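Glycoside Hydrolase (Bacteroides uniformis, PDB 5T99) probably hydrolyses terminal galactose units from agarose-derived oligosaccharides, acting as a glycoside hydrolase family 2 enzyme of an intestinal agarose-degrading pathway. Local coordinates at residues Glu331-Ile336 and Thr554-Leu559; Ala323-Arg328 and Ser353-Asp358. All blocks are in the same frame, centred on the assembly; numbering follows the deposited sequence.

Interaction 1: Glu331-Ile336 and Thr554-Leu559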
# COMPACT_ATOMS: atom_id res chain seq x y z
N GLU A 331 -0.03 -5.03 6.32
CA GLU A 331 1.12 -5.87 6.66
C GLU A 331 1.13 -7.17 5.85
O GLU A 331 2.13 -7.53 5.25
CB GLU A 331 1.13 -6.19 8.16
CG GLU A 331 2.42 -6.86 8.63
CD GLU A 331 2.37 -7.30 10.08
OE1 GLU A 331 1.33 -7.84 10.53
OE2 GLU A 331 3.39 -7.13 10.77
N ARG A 332 -0.01 -7.85 5.83
CA ARG A 332 -0.19 -9.08 5.05
C ARG A 332 0.13 -8.86 3.57
O ARG A 332 0.91 -9.62 2.97
CB ARG A 332 -1.61 -9.60 5.20
CG ARG A 332 -1.96 -10.80 4.34
CD ARG A 332 -3.33 -11.31 4.71
NE ARG A 332 -3.79 -12.38 3.83
CZ ARG A 332 -4.51 -12.22 2.72
NH1 ARG A 332 -4.87 -11.02 2.27
NH2 ARG A 332 -4.87 -13.31 2.04
N LYS A 333 -0.46 -7.82 3.00
CA LYS A 333 -0.19 -7.44 1.60
C LYS A 333 1.30 -7.25 1.34
O LYS A 333 1.84 -7.81 0.41
CB LYS A 333 -0.98 -6.18 1.23
CG LYS A 333 -0.87 -5.79 -0.23
CD LYS A 333 -2.01 -4.88 -0.66
CE LYS A 333 -2.00 -3.54 0.06
NZ LYS A 333 -3.17 -2.71 -0.35
N LEU A 334 1.98 -6.50 2.20
CA LEU A 334 3.42 -6.27 2.05
C LEU A 334 4.25 -7.54 2.27
O LEU A 334 5.23 -7.77 1.54
CB LEU A 334 3.88 -5.13 2.97
CG LEU A 334 3.28 -3.76 2.61
CD1 LEU A 334 3.65 -2.73 3.65
CD2 LEU A 334 3.74 -3.30 1.24
N GLN A 335 3.85 -8.37 3.24
CA GLN A 335 4.52 -9.65 3.50
C GLN A 335 4.45 -10.59 2.29
O GLN A 335 5.45 -11.23 1.92
CB GLN A 335 3.89 -10.36 4.69
CG GLN A 335 4.28 -9.77 6.03
CD GLN A 335 3.51 -10.39 7.18
OE1 GLN A 335 2.42 -10.95 7.00
NE2 GLN A 335 4.08 -10.31 8.38
N ILE A 336 3.27 -10.67 1.68
CA ILE A 336 3.08 -11.49 0.48
C ILE A 336 3.94 -10.95 -0.66
O ILE A 336 4.63 -11.72 -1.33
CB ILE A 336 1.57 -11.63 0.12
CG1 ILE A 336 0.90 -12.56 1.14
CG2 ILE A 336 1.36 -12.17 -1.29
CD1 ILE A 336 -0.61 -12.49 1.16
N THR A 554 -0.06 -4.89 -11.56
CA THR A 554 0.18 -4.46 -10.19
C THR A 554 0.56 -5.67 -9.36
O THR A 554 0.44 -6.81 -9.81
CB THR A 554 -1.11 -3.89 -9.58
OG1 THR A 554 -2.17 -4.85 -9.70
CG2 THR A 554 -1.52 -2.64 -10.28
N GLY A 555 0.99 -5.43 -8.12
CA GLY A 555 1.33 -6.50 -7.18
C GLY A 555 0.12 -7.27 -6.69
O GLY A 555 0.14 -8.50 -6.65
N PHE A 556 -0.92 -6.53 -6.32
CA PHE A 556 -2.22 -7.08 -5.89
C PHE A 556 -3.25 -6.55 -6.87
O PHE A 556 -3.12 -5.42 -7.37
CB PHE A 556 -2.61 -6.59 -4.48
CG PHE A 556 -2.33 -7.57 -3.37
CD1 PHE A 556 -3.35 -7.95 -2.48
CD2 PHE A 556 -1.06 -8.11 -3.17
CE1 PHE A 556 -3.10 -8.83 -1.43
CE2 PHE A 556 -0.81 -9.00 -2.12
CZ PHE A 556 -1.83 -9.35 -1.25
N ASP A 557 -4.31 -7.33 -7.11
CA ASP A 557 -5.49 -6.77 -7.76
C ASP A 557 -6.09 -5.71 -6.85
O ASP A 557 -5.88 -5.71 -5.62
CB ASP A 557 -6.55 -7.83 -8.11
CG ASP A 557 -6.23 -8.60 -9.38
OD1 ASP A 557 -5.77 -7.97 -10.36
OD2 ASP A 557 -6.47 -9.83 -9.40
N TYR A 558 -6.85 -4.82 -7.47
CA TYR A 558 -7.49 -3.69 -6.79
C TYR A 558 -8.89 -3.48 -7.35
O TYR A 558 -9.20 -3.95 -8.43
CB TYR A 558 -6.65 -2.41 -6.99
CG TYR A 558 -6.40 -2.09 -8.44
CD1 TYR A 558 -7.28 -1.27 -9.16
CD2 TYR A 558 -5.31 -2.61 -9.12
CE1 TYR A 558 -7.05 -0.96 -10.49
CE2 TYR A 558 -5.08 -2.31 -10.45
CZ TYR A 558 -5.95 -1.49 -11.13
OH TYR A 558 -5.73 -1.20 -12.46
N LEU A 559 -9.71 -2.76 -6.60
CA LEU A 559 -11.08 -2.46 -6.99
C LEU A 559 -11.12 -1.34 -8.01
O LEU A 559 -10.33 -0.40 -7.92
CB LEU A 559 -11.89 -2.08 -5.75
CG LEU A 559 -12.16 -3.21 -4.75
CD1 LEU A 559 -12.50 -2.66 -3.38
CD2 LEU A 559 -13.29 -4.11 -5.24
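The aliphatic stem of Lys333 lies over the ring of Phe556, joining helix 327-339 of the family 2 TIM barrel to the loop that follows barrel strand 549-552. The tight part is a CH-pi contact: Lys333 CG sits 3.6 Å from the ring centroid of Phe556, only 6° off the normal, placing the methylene almost directly over the ring centre. With CG anti to the backbone N (chi1 -174°), the chain leaves the helix across the ring, and Lys333 CD continues toward the CB end of the ring, 3.8 Å from Phe556 CG. A bend at chi3 (64°) then takes the ammonium group off the aromatic surface to Asn318 OD1, its hydrogen-bond partner. Lysine suits this place because one side chain supplies both an apolar stem and a polar end.

The contact is looser at Ile336, one turn further on and partly exposed. Its side chain crosses that of Phe556 at about a right angle, and the branched apolar group brings two carbons to the ring: Ile336 CG2 lies 3.9 Å from Phe556 CE2, and Ile336 CD1 is 4.1 Å from Phe556 CZ. On the loop itself, Thr554 OG1 donates a 2.6 Å hydrogen bond to Phe556 O, from above the carbonyl plane.

Interaction 2: Ala323-Arg328 and Ser353-Asp358; sequences AAVNVR and SPEFLD
Val325 overlaps the folded side chain of Glu355 with one methyl and the N-cap residue Ser353 with the other. Its CG1, anti to the backbone N (chi1 172°), reaches Glu355 OE1 at 3.7 Å and lies about as near the CB, CG and CD of Glu355, while Val325 CG2 rests 3.7 Å from Ser353 CB. Beta-branching suits valine here, since its two methyls serve two neighbours at once. The pair lies where two successive helices of the TIM barrel, 327-339 and 354-363, begin side by side, with the strand 344-346 between them in the chain. Each start is capped by a polar side chain: Ser353 OG accepts from Phe356 N at 3.1 Å with an N-H...O angle of 155°, and Asn326 OD1 accepts from Ala329 N. A bend at chi2 (75°) folds the Glu355 chain, so that its methylenes as well as its carboxylate lie against valine. Replacing Glu355 by an alanine would probably open a gap beside both valines, since Val325 CG1 would lose CG, CD and OE1 and Val327 CG2 would lose CG. On the exposed margin the side chain of Val327 crosses the same glutamate at about a right angle, its CG2 4.0 Å from Glu355 CG.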
# COMPACT_ATOMS: atom_id res chain seq x y z
N ALA A 323 -11.38 0.44 1.82
CA ALA A 323 -10.34 1.47 1.96
C ALA A 323 -10.06 1.92 3.39
O ALA A 323 -9.06 2.61 3.62
CB ALA A 323 -10.70 2.69 1.11
N ALA A 324 -10.90 1.56 4.37
CA ALA A 324 -10.61 1.92 5.76
C ALA A 324 -9.23 1.37 6.18
O ALA A 324 -8.93 0.21 5.91
CB ALA A 324 -11.69 1.41 6.70
N VAL A 325 -8.40 2.21 6.80
CA VAL A 325 -7.05 1.80 7.17
C VAL A 325 -7.12 0.63 8.14
O VAL A 325 -7.83 0.68 9.14
CB VAL A 325 -6.21 2.93 7.82
CG1 VAL A 325 -4.89 2.40 8.38
CG2 VAL A 325 -5.91 4.01 6.79
N ASN A 326 -6.40 -0.44 7.80
CA ASN A 326 -6.24 -1.58 8.69
C ASN A 326 -4.80 -2.07 8.60
O ASN A 326 -4.36 -2.56 7.56
CB ASN A 326 -7.24 -2.67 8.32
CG ASN A 326 -7.19 -3.84 9.28
OD1 ASN A 326 -6.20 -4.59 9.34
ND2 ASN A 326 -8.28 -4.03 10.02
N VAL A 327 -4.10 -1.99 9.72
CA VAL A 327 -2.65 -2.26 9.77
C VAL A 327 -2.34 -3.70 9.33
O VAL A 327 -1.45 -3.91 8.51
CB VAL A 327 -2.07 -1.97 11.18
CG1 VAL A 327 -0.61 -2.40 11.29
CG2 VAL A 327 -2.23 -0.49 11.52
N ARG A 328 -3.07 -4.67 9.87
CA ARG A 328 -2.84 -6.08 9.51
C ARG A 328 -3.08 -6.37 8.04
O ARG A 328 -2.29 -7.09 7.42
CB ARG A 328 -3.65 -7.03 10.39
CG ARG A 328 -3.51 -8.52 10.04
CD ARG A 328 -2.06 -9.02 9.98
NE ARG A 328 -1.96 -10.31 9.29
CZ ARG A 328 -0.84 -10.86 8.81
NH1 ARG A 328 0.34 -10.26 8.91
NH2 ARG A 328 -0.92 -12.04 8.19
N SER A 353 -1.61 5.88 3.28
CA SER A 353 -1.84 6.19 4.69
C SER A 353 -0.49 6.25 5.39
O SER A 353 0.48 5.64 4.92
CB SER A 353 -2.69 5.11 5.32
OG SER A 353 -1.98 3.90 5.30
N PRO A 354 -0.39 6.99 6.51
CA PRO A 354 0.85 6.93 7.29
C PRO A 354 1.19 5.51 7.74
O PRO A 354 2.36 5.11 7.70
CB PRO A 354 0.55 7.82 8.50
CG PRO A 354 -0.52 8.76 8.04
CD PRO A 354 -1.35 7.96 7.07
N GLU A 355 0.17 4.74 8.12
CA GLU A 355 0.35 3.37 8.62
C GLU A 355 1.03 2.50 7.58
O GLU A 355 1.94 1.71 7.90
CB GLU A 355 -0.99 2.75 9.06
CG GLU A 355 -1.56 3.30 10.38
CD GLU A 355 -2.17 4.69 10.25
OE1 GLU A 355 -2.54 5.10 9.12
OE2 GLU A 355 -2.27 5.39 11.30
N PHE A 356 0.61 2.65 6.33
CA PHE A 356 1.22 1.90 5.24
C PHE A 356 2.73 2.16 5.17
O PHE A 356 3.51 1.24 5.04
CB PHE A 356 0.54 2.25 3.91
CG PHE A 356 1.12 1.53 2.72
CD1 PHE A 356 0.70 0.25 2.40
CD2 PHE A 356 2.11 2.12 1.95
CE1 PHE A 356 1.25 -0.44 1.33
CE2 PHE A 356 2.66 1.45 0.86
CZ PHE A 356 2.23 0.16 0.56
N LEU A 357 3.11 3.44 5.29
CA LEU A 357 4.53 3.84 5.25
C LEU A 357 5.30 3.40 6.49
O LEU A 357 6.48 3.06 6.39
CB LEU A 357 4.68 5.35 5.03
CG LEU A 357 4.17 5.82 3.67
CD1 LEU A 357 4.18 7.33 3.58
CD2 LEU A 357 4.97 5.23 2.51
N ASP A 358 4.64 3.40 7.66
CA ASP A 358 5.25 2.84 8.86
C ASP A 358 5.61 1.37 8.64
O ASP A 358 6.67 0.94 9.07
CB ASP A 358 4.35 2.98 10.10
CG ASP A 358 4.24 4.41 10.58
OD1 ASP A 358 5.17 5.22 10.33
OD2 ASP A 358 3.21 4.74 11.21

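Helix 327-339 carries both contacts, whose centres lie 12 Å apart: interaction 2 sits at its N-terminal end, around Val325 and Val327, and interaction 1 uses Lys333 and Ile336, nearly two turns and more further on. Leu334 ties the two together, for its CD2 packs 3.8 Å from CE1 of Phe356, whose backbone N is held by the Ser353 cap. A probable hydrogen bond of 2.9 Å between Gln335 OE1 and Arg328 NH1 adds a polar link along the helix. Interaction 1 is tied to the ligand pocket through the chain: its loop directly follows Trp553, which lines the d-galacto-isofagomine pocket, yet the side chain of Phe556 remains about 13 Å from the inhibitor, so Phe556 itself is structural packing and does not touch the ligand.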